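Local coordinates for FAD:protein FMN transferase (Vibrio cholerae, PDB 6NXI) that probably transfers the FMN moiety of FAD to a threonine hydroxyl of a target flavoprotein, working with magnesium, at residues Thr79-Ala84 / Val151-Ile156; Leu95-Gly100 / Thr130-Leu135. All blocks are in the same frame, centred on the assembly; numbering follows the deposited sequence.

Contact 1: Thr79-Ala84 / Val151-Ile156; sequences TVVKEA and VDLSTI. With MG (magnesium ion), chain C; FAD (flavin-adenine dinucleotide), chain B.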
ATOM      1  N   THR A  79     -10.995 -10.570   1.426  1.00 24.71           N
ATOM      2  CA  THR A  79     -11.354  -9.148   1.275  1.00 23.93           C
ATOM      3  C   THR A  79     -10.203  -8.433   0.556  1.00 23.41           C
ATOM      4  O   THR A  79     -10.481  -7.632  -0.351  1.00 23.63           O
ATOM      5  CB  THR A  79     -11.692  -8.530   2.624  1.00 24.87           C
ATOM      6  OG1 THR A  79     -12.825  -9.275   3.113  1.00 24.85           O
ATOM      7  CG2 THR A  79     -11.998  -7.046   2.505  1.00 25.77           C
ATOM      8  N   VAL A  80      -8.958  -8.684   0.971  1.00 22.65           N
ATOM      9  CA  VAL A  80      -7.791  -7.975   0.391  1.00 22.35           C
ATOM     10  C   VAL A  80      -7.544  -8.430  -1.040  1.00 21.39           C
ATOM     11  O   VAL A  80      -7.358  -7.596  -1.925  1.00 21.72           O
ATOM     12  CB  VAL A  80      -6.565  -8.168   1.292  1.00 21.98           C
ATOM     13  CG1 VAL A  80      -5.323  -7.604   0.623  1.00 23.88           C
ATOM     14  CG2 VAL A  80      -6.824  -7.559   2.668  1.00 23.39           C
ATOM     15  N   VAL A  81      -7.685  -9.721  -1.319  1.00 22.65           N
ATOM     16  CA  VAL A  81      -7.468 -10.184  -2.716  1.00 22.69           C
ATOM     17  C   VAL A  81      -8.583  -9.654  -3.628  1.00 22.38           C
ATOM     18  O   VAL A  81      -8.303  -9.226  -4.747  1.00 23.23           O
ATOM     19  CB  VAL A  81      -7.306 -11.717  -2.813  1.00 23.92           C
ATOM     20  CG1 VAL A  81      -7.209 -12.147  -4.264  1.00 24.61           C
ATOM     21  CG2 VAL A  81      -6.056 -12.153  -2.061  1.00 24.00           C
ATOM     22  N   LYS A  82      -9.825  -9.621  -3.151  1.00 23.19           N
ATOM     23  CA  LYS A  82     -10.936  -9.076  -3.956  1.00 25.71           C
ATOM     24  C   LYS A  82     -10.670  -7.609  -4.317  1.00 22.95           C
ATOM     25  O   LYS A  82     -10.931  -7.226  -5.475  1.00 23.79           O
ATOM     26  CB  LYS A  82     -12.241  -9.214  -3.190  1.00 28.40           C
ATOM     27  CG  LYS A  82     -13.473  -8.882  -4.011  1.00 33.96           C
ATOM     28  CD  LYS A  82     -14.761  -9.246  -3.288  1.00 37.78           C
ATOM     29  CE  LYS A  82     -14.756 -10.638  -2.683  1.00 41.42           C
ATOM     30  NZ  LYS A  82     -14.990 -11.726  -3.676  1.00 45.04           N
ATOM     31  N   GLU A  83     -10.174  -6.856  -3.353  1.00 22.13           N
ATOM     32  CA  GLU A  83      -9.876  -5.418  -3.547  1.00 22.25           C
ATOM     33  C   GLU A  83      -8.713  -5.337  -4.536  1.00 21.21           C
ATOM     34  O   GLU A  83      -8.772  -4.539  -5.438  1.00 22.57           O
ATOM     35  CB  GLU A  83      -9.591  -4.732  -2.224  1.00 22.84           C
ATOM     36  CG  GLU A  83      -9.372  -3.245  -2.402  1.00 23.33           C
ATOM     37  CD  GLU A  83     -10.579  -2.412  -2.835  1.00 24.78           C
ATOM     38  OE1 GLU A  83     -11.687  -2.988  -3.145  1.00 24.52           O
ATOM     39  OE2 GLU A  83     -10.376  -1.163  -2.921  1.00 26.88           O
ATOM     40  N   ALA A  84      -7.733  -6.197  -4.426  1.00 22.64           N
ATOM     41  CA  ALA A  84      -6.599  -6.185  -5.370  1.00 21.29           C
ATOM     42  C   ALA A  84      -7.076  -6.407  -6.820  1.00 22.28           C
ATOM     43  O   ALA A  84      -6.518  -5.782  -7.798  1.00 22.36           O
ATOM     44  CB  ALA A  84      -5.558  -7.217  -4.999  1.00 21.15           C
ATOM     45  N   VAL A 151       1.528 -14.691  -5.514  1.00 23.20           N
ATOM     46  CA  VAL A 151       0.771 -13.447  -5.196  1.00 22.48           C
ATOM     47  C   VAL A 151       1.532 -12.747  -4.077  1.00 22.57           C
ATOM     48  O   VAL A 151       1.944 -13.400  -3.099  1.00 21.96           O
ATOM     49  CB  VAL A 151      -0.673 -13.783  -4.759  1.00 24.61           C
ATOM     50  CG1 VAL A 151      -1.385 -12.561  -4.263  1.00 22.85           C
ATOM     51  CG2 VAL A 151      -1.458 -14.438  -5.888  1.00 25.18           C
ATOM     52  N   ASP A 152       1.698 -11.445  -4.248  1.00 21.54           N
ATOM     53  CA  ASP A 152       2.393 -10.525  -3.327  1.00 21.20           C
ATOM     54  C   ASP A 152       1.387  -9.449  -2.929  1.00 19.92           C
ATOM     55  O   ASP A 152       0.852  -8.779  -3.834  1.00 20.85           O
ATOM     56  CB  ASP A 152       3.557  -9.927  -4.090  1.00 21.28           C
ATOM     57  CG  ASP A 152       4.349  -8.888  -3.330  1.00 22.59           C
ATOM     58  OD1 ASP A 152       4.003  -8.576  -2.206  1.00 21.28           O
ATOM     59  OD2 ASP A 152       5.357  -8.436  -3.905  1.00 22.97           O
ATOM     60  N   LEU A 153       1.026  -9.354  -1.646  1.00 20.00           N
ATOM     61  CA  LEU A 153       0.080  -8.320  -1.213  1.00 19.42           C
ATOM     62  C   LEU A 153       0.818  -7.171  -0.516  1.00 18.94           C
ATOM     63  O   LEU A 153       0.159  -6.409   0.173  1.00 20.68           O
ATOM     64  CB  LEU A 153      -0.997  -8.937  -0.312  1.00 19.60           C
ATOM     65  CG  LEU A 153      -1.780 -10.061  -0.989  1.00 21.29           C
ATOM     66  CD1 LEU A 153      -2.754 -10.709  -0.010  1.00 22.94           C
ATOM     67  CD2 LEU A 153      -2.503  -9.535  -2.210  1.00 21.99           C
ATOM     68  N   SER A 154       2.093  -6.987  -0.808  1.00 19.75           N
ATOM     69  CA  SER A 154       2.906  -5.910  -0.162  1.00 19.27           C
ATOM     70  C   SER A 154       2.303  -4.534  -0.402  1.00 20.66           C
ATOM     71  O   SER A 154       2.556  -3.601   0.404  1.00 20.04           O
ATOM     72  CB  SER A 154       4.331  -5.986  -0.698  1.00 21.50           C
ATOM     73  OG  SER A 154       4.959  -7.138  -0.178  1.00 22.09           O
ATOM     74  N   THR A 155       1.570  -4.379  -1.504  1.00 19.92           N
ATOM     75  CA  THR A 155       1.116  -3.067  -1.997  1.00 19.65           C
ATOM     76  C   THR A 155      -0.165  -2.696  -1.298  1.00 19.18           C
ATOM     77  O   THR A 155      -0.634  -1.596  -1.568  1.00 20.97           O
ATOM     78  CB  THR A 155       0.939  -3.069  -3.507  1.00 21.02           C
ATOM     79  OG1 THR A 155       0.967  -1.723  -3.970  1.00 24.28           O
ATOM     80  CG2 THR A 155      -0.319  -3.724  -3.985  1.00 21.29           C
ATOM     81  N   ILE A 156      -0.779  -3.615  -0.554  1.00 19.97           N
ATOM     82  CA  ILE A 156      -2.194  -3.379  -0.150  1.00 19.43           C
ATOM     83  C   ILE A 156      -2.413  -3.851   1.269  1.00 20.54           C
ATOM     84  O   ILE A 156      -3.337  -3.307   1.971  1.00 19.03           O
ATOM     85  CB  ILE A 156      -3.137  -4.016  -1.175  1.00 20.84           C
ATOM     86  CG1 ILE A 156      -4.610  -3.667  -0.923  1.00 21.17           C
ATOM     87  CG2 ILE A 156      -2.864  -5.519  -1.302  1.00 20.63           C
ATOM     88  CD1 ILE A 156      -5.541  -4.112  -2.084  1.00 25.07           C
TER
HETATM   89 MG    MG C 501       0.399   0.328  -2.402  1.00 23.07          MG
HETATM   90  PA  FAD B 500       3.872   0.195  -2.315  1.00 22.05           P
HETATM   91  O1A FAD B 500       4.356   1.286  -3.202  1.00 24.13           O
HETATM   92  O2A FAD B 500       2.620   0.370  -1.552  1.00 20.86           O
HETATM   93  O5B FAD B 500       3.764  -1.170  -3.140  1.00 22.90           O
HETATM   94  C5B FAD B 500       5.027  -1.672  -3.652  1.00 22.16           C
HETATM   95  C4B FAD B 500       5.186  -3.144  -3.360  1.00 22.37           C
HETATM   96  O4B FAD B 500       4.145  -3.938  -3.979  1.00 23.87           O
HETATM   97  C3B FAD B 500       6.507  -3.689  -3.901  1.00 22.28           C
HETATM   98  O3B FAD B 500       7.512  -3.618  -2.889  1.00 23.50           O
HETATM   99  C2B FAD B 500       6.147  -5.120  -4.318  1.00 22.17           C
HETATM  100  O2B FAD B 500       6.180  -5.996  -3.213  1.00 23.01           O
HETATM  101  C1B FAD B 500       4.713  -4.953  -4.803  1.00 23.37           C
HETATM  102  N9A FAD B 500       4.540  -4.546  -6.181  1.00 22.93           N
HETATM  103  C8A FAD B 500       5.481  -3.988  -7.058  1.00 21.95           C
HETATM  104  N7A FAD B 500       4.930  -3.619  -8.189  1.00 22.65           N
HETATM  105  C5A FAD B 500       3.600  -3.978  -8.107  1.00 21.88           C
HETATM  106  C6A FAD B 500       2.538  -3.865  -9.016  1.00 22.87           C
HETATM  107  N6A FAD B 500       2.629  -3.273 -10.220  1.00 23.64           N
HETATM  108  N1A FAD B 500       1.330  -4.279  -8.583  1.00 22.41           N
HETATM  109  C2A FAD B 500       1.236  -4.855  -7.368  1.00 21.94           C
HETATM  110  N3A FAD B 500       2.171  -5.010  -6.421  1.00 22.57           N
HETATM  111  C4A FAD B 500       3.351  -4.549  -6.871  1.00 22.14           C
HETATM  112  N1  FAD B 500       9.303  -6.765   4.435  1.00 26.98           N
HETATM  113  C2  FAD B 500      10.334  -7.457   5.032  1.00 29.64           C
HETATM  114  O2  FAD B 500      11.521  -7.143   4.794  1.00 29.26           O
HETATM  115  N3  FAD B 500      10.105  -8.466   5.911  1.00 28.29           N
HETATM  116  C4  FAD B 500       8.839  -8.876   6.242  1.00 29.02           C
HETATM  117  O4  FAD B 500       8.666  -9.810   7.013  1.00 31.52           O
HETATM  118  C4X FAD B 500       7.737  -8.198   5.623  1.00 26.44           C
HETATM  119  N5  FAD B 500       6.509  -8.579   5.909  1.00 25.72           N
HETATM  120  C5X FAD B 500       5.468  -7.920   5.297  1.00 24.85           C
HETATM  121  C6  FAD B 500       4.147  -8.327   5.569  1.00 25.15           C
HETATM  122  C7  FAD B 500       3.045  -7.721   5.003  1.00 25.26           C
HETATM  123  C7M FAD B 500       1.655  -8.207   5.345  1.00 26.33           C
HETATM  124  C8  FAD B 500       3.257  -6.632   4.124  1.00 23.59           C
HETATM  125  C8M FAD B 500       2.103  -5.930   3.457  1.00 25.24           C
HETATM  126  C9  FAD B 500       4.563  -6.220   3.841  1.00 23.77           C
HETATM  127  C9A FAD B 500       5.683  -6.836   4.417  1.00 24.19           C
HETATM  128  N10 FAD B 500       7.003  -6.466   4.135  1.00 26.22           N
HETATM  129  C10 FAD B 500       8.069  -7.125   4.722  1.00 25.71           C
HETATM  130  C1' FAD B 500       7.273  -5.296   3.272  1.00 28.54           C
HETATM  131  C2' FAD B 500       7.111  -5.547   1.816  1.00 29.15           C
HETATM  132  O2' FAD B 500       8.061  -6.508   1.364  1.00 29.82           O
HETATM  133  C3' FAD B 500       7.333  -4.231   1.051  1.00 27.88           C
HETATM  134  O3' FAD B 500       8.643  -3.732   1.208  1.00 28.85           O
HETATM  135  C4' FAD B 500       6.434  -3.091   1.491  1.00 29.45           C
HETATM  136  O4' FAD B 500       5.135  -3.598   1.754  1.00 27.38           O
HETATM  137  C5' FAD B 500       6.436  -1.954   0.489  1.00 27.11           C
HETATM  138  O5' FAD B 500       5.404  -1.015   0.880  1.00 27.88           O
HETATM  139  P   FAD B 500       5.357   0.409   0.192  1.00 25.29           P
HETATM  140  O1P FAD B 500       6.684   1.016   0.116  1.00 28.57           O
HETATM  141  O2P FAD B 500       4.178   1.052   0.888  1.00 26.96           O
HETATM  142  O3P FAD B 500       5.016  -0.081  -1.280  1.00 26.71           O
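Ile-156, the N-cap residue of helix 157-171, pushes its side chain against helix 75-90 along a line from Val-80 to Ala-84, and its two branches share the work. The CG1 branch stretches away from the backbone N (chi1 -173°), which carries CD1 between Glu-83 and Ala-84. CD1 lies 3.8 Å from Ala-84 N and 3.9 Å from Glu-83 CG; the Ile-156 and Glu-83 side chains cross at about a right angle. The acid then bends at chi2 (68°) and heads off, to a hydrogen bond with Thr-267 and a salt bridge with Arg-86. The other branch of Ile-156, CG2, rests 3.8 Å from Val-80 CG1, the two side chains sliding past each other in opposite directions.

Val-80 CG1 is shared, since its second neighbour is Leu-153 CD1 at 4.1 Å. That methyl touches both valines, meeting Val-81 CG2 at 4.1 Å as well, with the Val-81 and Leu-153 side chains at about a right angle. No hydrogen bond links the segments; the grip is wholly apolar and buried, and Met-266 of helix 265-278 packs on Val-80, Glu-83 and Ile-156.

The polar face of 151-156 is turned to the cofactor. Asp-152 OD1 closes an Asx turn with Ser-154, whose OG arrives on the syn lone pair while the backbone N comes from above the carboxylate plane; OD2 accepts the ribose hydroxyl O2B of FAD at 2.7 Å. Thr-155 O binds the magnesium at 2.3 Å, alongside FAD O2A, Asp-269 and Thr-273; Thr-155 OG1 also reaches the ion, more distantly, and donates to FAD O5B. This is the magnesium-bound FAD site of an ApbE-family flavin transferase: the loop binds metal and cofactor on one side and packs on helix 75-90 on the other.

Contact 2: Leu95-Gly100 / Thr130-Leu135; sequences LDVTVG and TGIEHL. With FAD (flavin-adenine dinucleotide), chain B.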
ATOM      1  N   LEU A  95      -1.956  -2.238 -11.340  1.00 22.23           N
ATOM      2  CA  LEU A  95      -1.808  -2.906 -10.040  1.00 21.27           C
ATOM      3  C   LEU A  95      -2.080  -4.378 -10.239  1.00 21.45           C
ATOM      4  O   LEU A  95      -3.223  -4.743 -10.582  1.00 22.52           O
ATOM      5  CB  LEU A  95      -2.764  -2.337  -9.000  1.00 23.04           C
ATOM      6  CG  LEU A  95      -2.393  -2.757  -7.585  1.00 22.44           C
ATOM      7  CD1 LEU A  95      -1.214  -1.929  -7.083  1.00 23.94           C
ATOM      8  CD2 LEU A  95      -3.571  -2.647  -6.613  1.00 23.34           C
ATOM      9  N   ASP A  96      -1.060  -5.206 -10.099  1.00 21.18           N
ATOM     10  CA  ASP A  96      -1.207  -6.655 -10.380  1.00 22.74           C
ATOM     11  C   ASP A  96      -0.456  -7.410  -9.299  1.00 23.01           C
ATOM     12  O   ASP A  96       0.713  -7.557  -9.399  1.00 22.18           O
ATOM     13  CB  ASP A  96      -0.763  -7.006 -11.803  1.00 23.98           C
ATOM     14  CG  ASP A  96      -1.121  -8.451 -12.173  1.00 25.53           C
ATOM     15  OD1 ASP A  96      -1.323  -9.268 -11.244  1.00 24.85           O
ATOM     16  OD2 ASP A  96      -1.204  -8.735 -13.403  1.00 27.08           O
ATOM     17  N   VAL A  97      -1.155  -7.894  -8.287  1.00 22.15           N
ATOM     18  CA  VAL A  97      -0.526  -8.615  -7.150  1.00 21.84           C
ATOM     19  C   VAL A  97       0.081  -9.953  -7.605  1.00 22.85           C
ATOM     20  O   VAL A  97       0.790 -10.556  -6.793  1.00 23.51           O
ATOM     21  CB  VAL A  97      -1.521  -8.774  -5.997  1.00 21.96           C
ATOM     22  CG1 VAL A  97      -1.837  -7.408  -5.414  1.00 22.66           C
ATOM     23  CG2 VAL A  97      -2.772  -9.550  -6.415  1.00 23.41           C
ATOM     24  N   THR A  98      -0.113 -10.405  -8.854  1.00 23.53           N
ATOM     25  CA  THR A  98       0.571 -11.652  -9.316  1.00 24.53           C
ATOM     26  C   THR A  98       1.963 -11.314  -9.859  1.00 23.90           C
ATOM     27  O   THR A  98       2.618 -12.221 -10.367  1.00 24.09           O
ATOM     28  CB  THR A  98      -0.218 -12.420 -10.375  1.00 24.45           C
ATOM     29  OG1 THR A  98      -0.180 -11.683 -11.595  1.00 24.67           O
ATOM     30  CG2 THR A  98      -1.632 -12.648  -9.907  1.00 25.36           C
ATOM     31  N   VAL A  99       2.485 -10.094  -9.652  1.00 24.31           N
ATOM     32  CA  VAL A  99       3.871  -9.772 -10.095  1.00 23.59           C
ATOM     33  C   VAL A  99       4.907 -10.302  -9.082  1.00 22.88           C
ATOM     34  O   VAL A  99       6.130 -10.013  -9.239  1.00 21.70           O
ATOM     35  CB  VAL A  99       4.125  -8.273 -10.365  1.00 24.63           C
ATOM     36  CG1 VAL A  99       3.361  -7.772 -11.575  1.00 25.80           C
ATOM     37  CG2 VAL A  99       3.914  -7.416  -9.137  1.00 26.01           C
ATOM     38  N   GLY A 100       4.500 -11.060  -8.079  1.00 22.35           N
ATOM     39  CA  GLY A 100       5.412 -11.701  -7.126  1.00 22.21           C
ATOM     40  C   GLY A 100       6.721 -12.193  -7.747  1.00 22.14           C
ATOM     41  O   GLY A 100       7.795 -11.854  -7.249  1.00 22.25           O
ATOM     42  N   THR A 130       3.325 -14.723 -14.508  1.00 28.42           N
ATOM     43  CA  THR A 130       2.605 -13.579 -13.903  1.00 28.75           C
ATOM     44  C   THR A 130       1.364 -13.259 -14.740  1.00 29.03           C
ATOM     45  O   THR A 130       1.298 -13.594 -15.931  1.00 29.49           O
ATOM     46  CB  THR A 130       3.520 -12.357 -13.768  1.00 29.00           C
ATOM     47  OG1 THR A 130       3.694 -11.877 -15.099  1.00 32.67           O
ATOM     48  CG2 THR A 130       4.824 -12.713 -13.111  1.00 28.17           C
ATOM     49  N   GLY A 131       0.355 -12.677 -14.110  1.00 27.63           N
ATOM     50  CA  GLY A 131      -0.830 -12.163 -14.796  1.00 26.90           C
ATOM     51  C   GLY A 131      -2.053 -12.409 -13.968  1.00 27.08           C
ATOM     52  O   GLY A 131      -2.251 -13.564 -13.525  1.00 26.69           O
ATOM     53  N   ILE A 132      -2.794 -11.333 -13.716  1.00 27.65           N
ATOM     54  CA  ILE A 132      -4.015 -11.320 -12.874  1.00 27.37           C
ATOM     55  C   ILE A 132      -5.010 -12.356 -13.420  1.00 29.51           C
ATOM     56  O   ILE A 132      -5.810 -12.837 -12.618  1.00 29.31           O
ATOM     57  CB  ILE A 132      -4.601  -9.891 -12.828  1.00 28.52           C
ATOM     58  CG1 ILE A 132      -5.564  -9.716 -11.650  1.00 29.33           C
ATOM     59  CG2 ILE A 132      -5.251  -9.519 -14.141  1.00 30.47           C
ATOM     60  CD1 ILE A 132      -4.898  -9.663 -10.309  1.00 29.07           C
ATOM     61  N   GLU A 133      -4.996 -12.586 -14.725  1.00 30.57           N
ATOM     62  CA  GLU A 133      -5.988 -13.473 -15.398  1.00 33.51           C
ATOM     63  C   GLU A 133      -5.865 -14.885 -14.821  1.00 32.78           C
ATOM     64  O   GLU A 133      -6.872 -15.661 -14.947  1.00 33.06           O
ATOM     65  CB  GLU A 133      -5.811 -13.454 -16.915  1.00 35.04           C
ATOM     66  CG  GLU A 133      -4.484 -14.048 -17.398  1.00 38.09           C
ATOM     67  CD  GLU A 133      -3.238 -13.168 -17.349  1.00 39.07           C
ATOM     68  OE1 GLU A 133      -3.358 -11.957 -16.943  1.00 35.40           O
ATOM     69  OE2 GLU A 133      -2.142 -13.675 -17.846  1.00 42.16           O
ATOM     70  N   HIS A 134      -4.715 -15.225 -14.235  1.00 32.00           N
ATOM     71  CA  HIS A 134      -4.399 -16.579 -13.710  1.00 31.78           C
ATOM     72  C   HIS A 134      -5.051 -16.815 -12.347  1.00 31.73           C
ATOM     73  O   HIS A 134      -5.056 -17.989 -11.895  1.00 34.49           O
ATOM     74  CB  HIS A 134      -2.906 -16.856 -13.642  1.00 31.95           C
ATOM     75  CG  HIS A 134      -2.198 -16.835 -14.951  1.00 32.54           C
ATOM     76  ND1 HIS A 134      -2.408 -17.798 -15.958  1.00 33.50           N
ATOM     77  CD2 HIS A 134      -1.247 -16.004 -15.405  1.00 32.35           C
ATOM     78  CE1 HIS A 134      -1.620 -17.524 -16.976  1.00 34.78           C
ATOM     79  NE2 HIS A 134      -0.872 -16.433 -16.650  1.00 34.52           N
ATOM     80  N   LEU A 135      -5.549 -15.754 -11.711  1.00 31.39           N
ATOM     81  CA  LEU A 135      -6.038 -15.773 -10.320  1.00 30.89           C
ATOM     82  C   LEU A 135      -7.557 -15.608 -10.365  1.00 33.58           C
ATOM     83  O   LEU A 135      -8.015 -14.617 -10.952  1.00 34.10           O
ATOM     84  CB  LEU A 135      -5.384 -14.620  -9.541  1.00 28.72           C
ATOM     85  CG  LEU A 135      -5.792 -14.503  -8.066  1.00 28.63           C
ATOM     86  CD1 LEU A 135      -5.381 -15.731  -7.259  1.00 28.59           C
ATOM     87  CD2 LEU A 135      -5.184 -13.264  -7.452  1.00 29.20           C
TER
HETATM   88  PA  FAD B 500       3.872   0.195  -2.315  1.00 22.05           P
HETATM   89  O1A FAD B 500       4.356   1.286  -3.202  1.00 24.13           O
HETATM   90  O2A FAD B 500       2.620   0.370  -1.552  1.00 20.86           O
HETATM   91  O5B FAD B 500       3.764  -1.170  -3.140  1.00 22.90           O
HETATM   92  C5B FAD B 500       5.027  -1.672  -3.652  1.00 22.16           C
HETATM   93  C4B FAD B 500       5.186  -3.144  -3.360  1.00 22.37           C
HETATM   94  O4B FAD B 500       4.145  -3.938  -3.979  1.00 23.87           O
HETATM   95  C3B FAD B 500       6.507  -3.689  -3.901  1.00 22.28           C
HETATM   96  O3B FAD B 500       7.512  -3.618  -2.889  1.00 23.50           O
HETATM   97  C2B FAD B 500       6.147  -5.120  -4.318  1.00 22.17           C
HETATM   98  O2B FAD B 500       6.180  -5.996  -3.213  1.00 23.01           O
HETATM   99  C1B FAD B 500       4.713  -4.953  -4.803  1.00 23.37           C
HETATM  100  N9A FAD B 500       4.540  -4.546  -6.181  1.00 22.93           N
HETATM  101  C8A FAD B 500       5.481  -3.988  -7.058  1.00 21.95           C
HETATM  102  N7A FAD B 500       4.930  -3.619  -8.189  1.00 22.65           N
HETATM  103  C5A FAD B 500       3.600  -3.978  -8.107  1.00 21.88           C
HETATM  104  C6A FAD B 500       2.538  -3.865  -9.016  1.00 22.87           C
HETATM  105  N6A FAD B 500       2.629  -3.273 -10.220  1.00 23.64           N
HETATM  106  N1A FAD B 500       1.330  -4.279  -8.583  1.00 22.41           N
HETATM  107  C2A FAD B 500       1.236  -4.855  -7.368  1.00 21.94           C
HETATM  108  N3A FAD B 500       2.171  -5.010  -6.421  1.00 22.57           N
HETATM  109  C4A FAD B 500       3.351  -4.549  -6.871  1.00 22.14           C
HETATM  110  N1  FAD B 500       9.303  -6.765   4.435  1.00 26.98           N
HETATM  111  C2  FAD B 500      10.334  -7.457   5.032  1.00 29.64           C
HETATM  112  O2  FAD B 500      11.521  -7.143   4.794  1.00 29.26           O
HETATM  113  N3  FAD B 500      10.105  -8.466   5.911  1.00 28.29           N
HETATM  114  C4  FAD B 500       8.839  -8.876   6.242  1.00 29.02           C
HETATM  115  O4  FAD B 500       8.666  -9.810   7.013  1.00 31.52           O
HETATM  116  C4X FAD B 500       7.737  -8.198   5.623  1.00 26.44           C
HETATM  117  N5  FAD B 500       6.509  -8.579   5.909  1.00 25.72           N
HETATM  118  C5X FAD B 500       5.468  -7.920   5.297  1.00 24.85           C
HETATM  119  C6  FAD B 500       4.147  -8.327   5.569  1.00 25.15           C
HETATM  120  C7  FAD B 500       3.045  -7.721   5.003  1.00 25.26           C
HETATM  121  C7M FAD B 500       1.655  -8.207   5.345  1.00 26.33           C
HETATM  122  C8  FAD B 500       3.257  -6.632   4.124  1.00 23.59           C
HETATM  123  C8M FAD B 500       2.103  -5.930   3.457  1.00 25.24           C
HETATM  124  C9  FAD B 500       4.563  -6.220   3.841  1.00 23.77           C
HETATM  125  C9A FAD B 500       5.683  -6.836   4.417  1.00 24.19           C
HETATM  126  N10 FAD B 500       7.003  -6.466   4.135  1.00 26.22           N
HETATM  127  C10 FAD B 500       8.069  -7.125   4.722  1.00 25.71           C
HETATM  128  C1' FAD B 500       7.273  -5.296   3.272  1.00 28.54           C
HETATM  129  C2' FAD B 500       7.111  -5.547   1.816  1.00 29.15           C
HETATM  130  O2' FAD B 500       8.061  -6.508   1.364  1.00 29.82           O
HETATM  131  C3' FAD B 500       7.333  -4.231   1.051  1.00 27.88           C
HETATM  132  O3' FAD B 500       8.643  -3.732   1.208  1.00 28.85           O
HETATM  133  C4' FAD B 500       6.434  -3.091   1.491  1.00 29.45           C
HETATM  134  O4' FAD B 500       5.135  -3.598   1.754  1.00 27.38           O
HETATM  135  C5' FAD B 500       6.436  -1.954   0.489  1.00 27.11           C
HETATM  136  O5' FAD B 500       5.404  -1.015   0.880  1.00 27.88           O
HETATM  137  P   FAD B 500       5.357   0.409   0.192  1.00 25.29           P
HETATM  138  O1P FAD B 500       6.684   1.016   0.116  1.00 28.57           O
HETATM  139  O2P FAD B 500       4.178   1.052   0.888  1.00 26.96           O
HETATM  140  O3P FAD B 500       5.016  -0.081  -1.280  1.00 26.71           O
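Two hydrogen bonds join Asp-96 and Thr-98 to successive backbone amides of 130-135. The firmer one runs from Gly-131 N to Thr-98 OG1, 2.8 Å long with an N-H...O angle of 147°. The next amide along, Ile-132 N, makes a weak, bent bond to Asp-96 OD2 at 3.1 Å.

Behind these lies a network within 95-100. The other carboxylate oxygen, Asp-96 OD1, receives Thr-98 N at 2.9 Å in an Asx turn and also the Thr-98 hydroxyl, OG1, at 2.7 Å, both donors arriving from the same face of the carboxylate. Thr-98 holds OG1 between its own backbone N and carbonyl carbon (chi1 71°), a position from which the hydroxyl gives its proton to the acid while accepting from Gly-131.

Van der Waals contacts fill in round this polar centre. Ile-132 crosses the carboxylate, bringing CB to 3.6 Å from Asp-96 OD2. The methyl of Thr-98, CG2, packs 4.3 Å from Leu-135 CB. On the other flank Thr-130 CB sits 3.5 Å from the carbonyl O of Thr-98, while Thr-130 OG1 turns to Arg-127 O. Gly-131 has a positive phi (143°), a backbone conformation favoured by glycine, just before the 3-10 segment 132-134.

Asp-96 also faces the ligand, though with its main chain: Asp-96 N donates to adenine N1A of FAD at 3.0 Å. The chemistry thus divides one residue's duties. The buried carboxylate, held mainly by its own turn, with a weak bond from Ile-132 N, probably helps to fix the backbone whose N-H bonds to the adenine, so 130-135 serves probably as a second shell of the nucleotide pocket.

How the contacts relate
Contact 2 is nested inside the chain loop that contact 1 closes, and their centres lie 10 Å apart. They meet through Val-97: Asp-152 N probably hydrogen-bonds to Val-97 O at 2.8 Å, and Ala-84 CB packs 3.7 Å from Val-97 CG1. Leu-95 CD1 touches Thr-155 CG2 at 3.7 Å, next to the adenine. The two Asx turns differ in use: Asp-152 meets FAD with its carboxylate, Asp-96 with its backbone N. Segment 151-156 chiefly holds the ribose and phosphate, with Thr-155 CG2 also touching the adenine, and 95-100 bonds to the adenine. The nearest side-chain atom of Val-97 is about 9 Å from the magnesium.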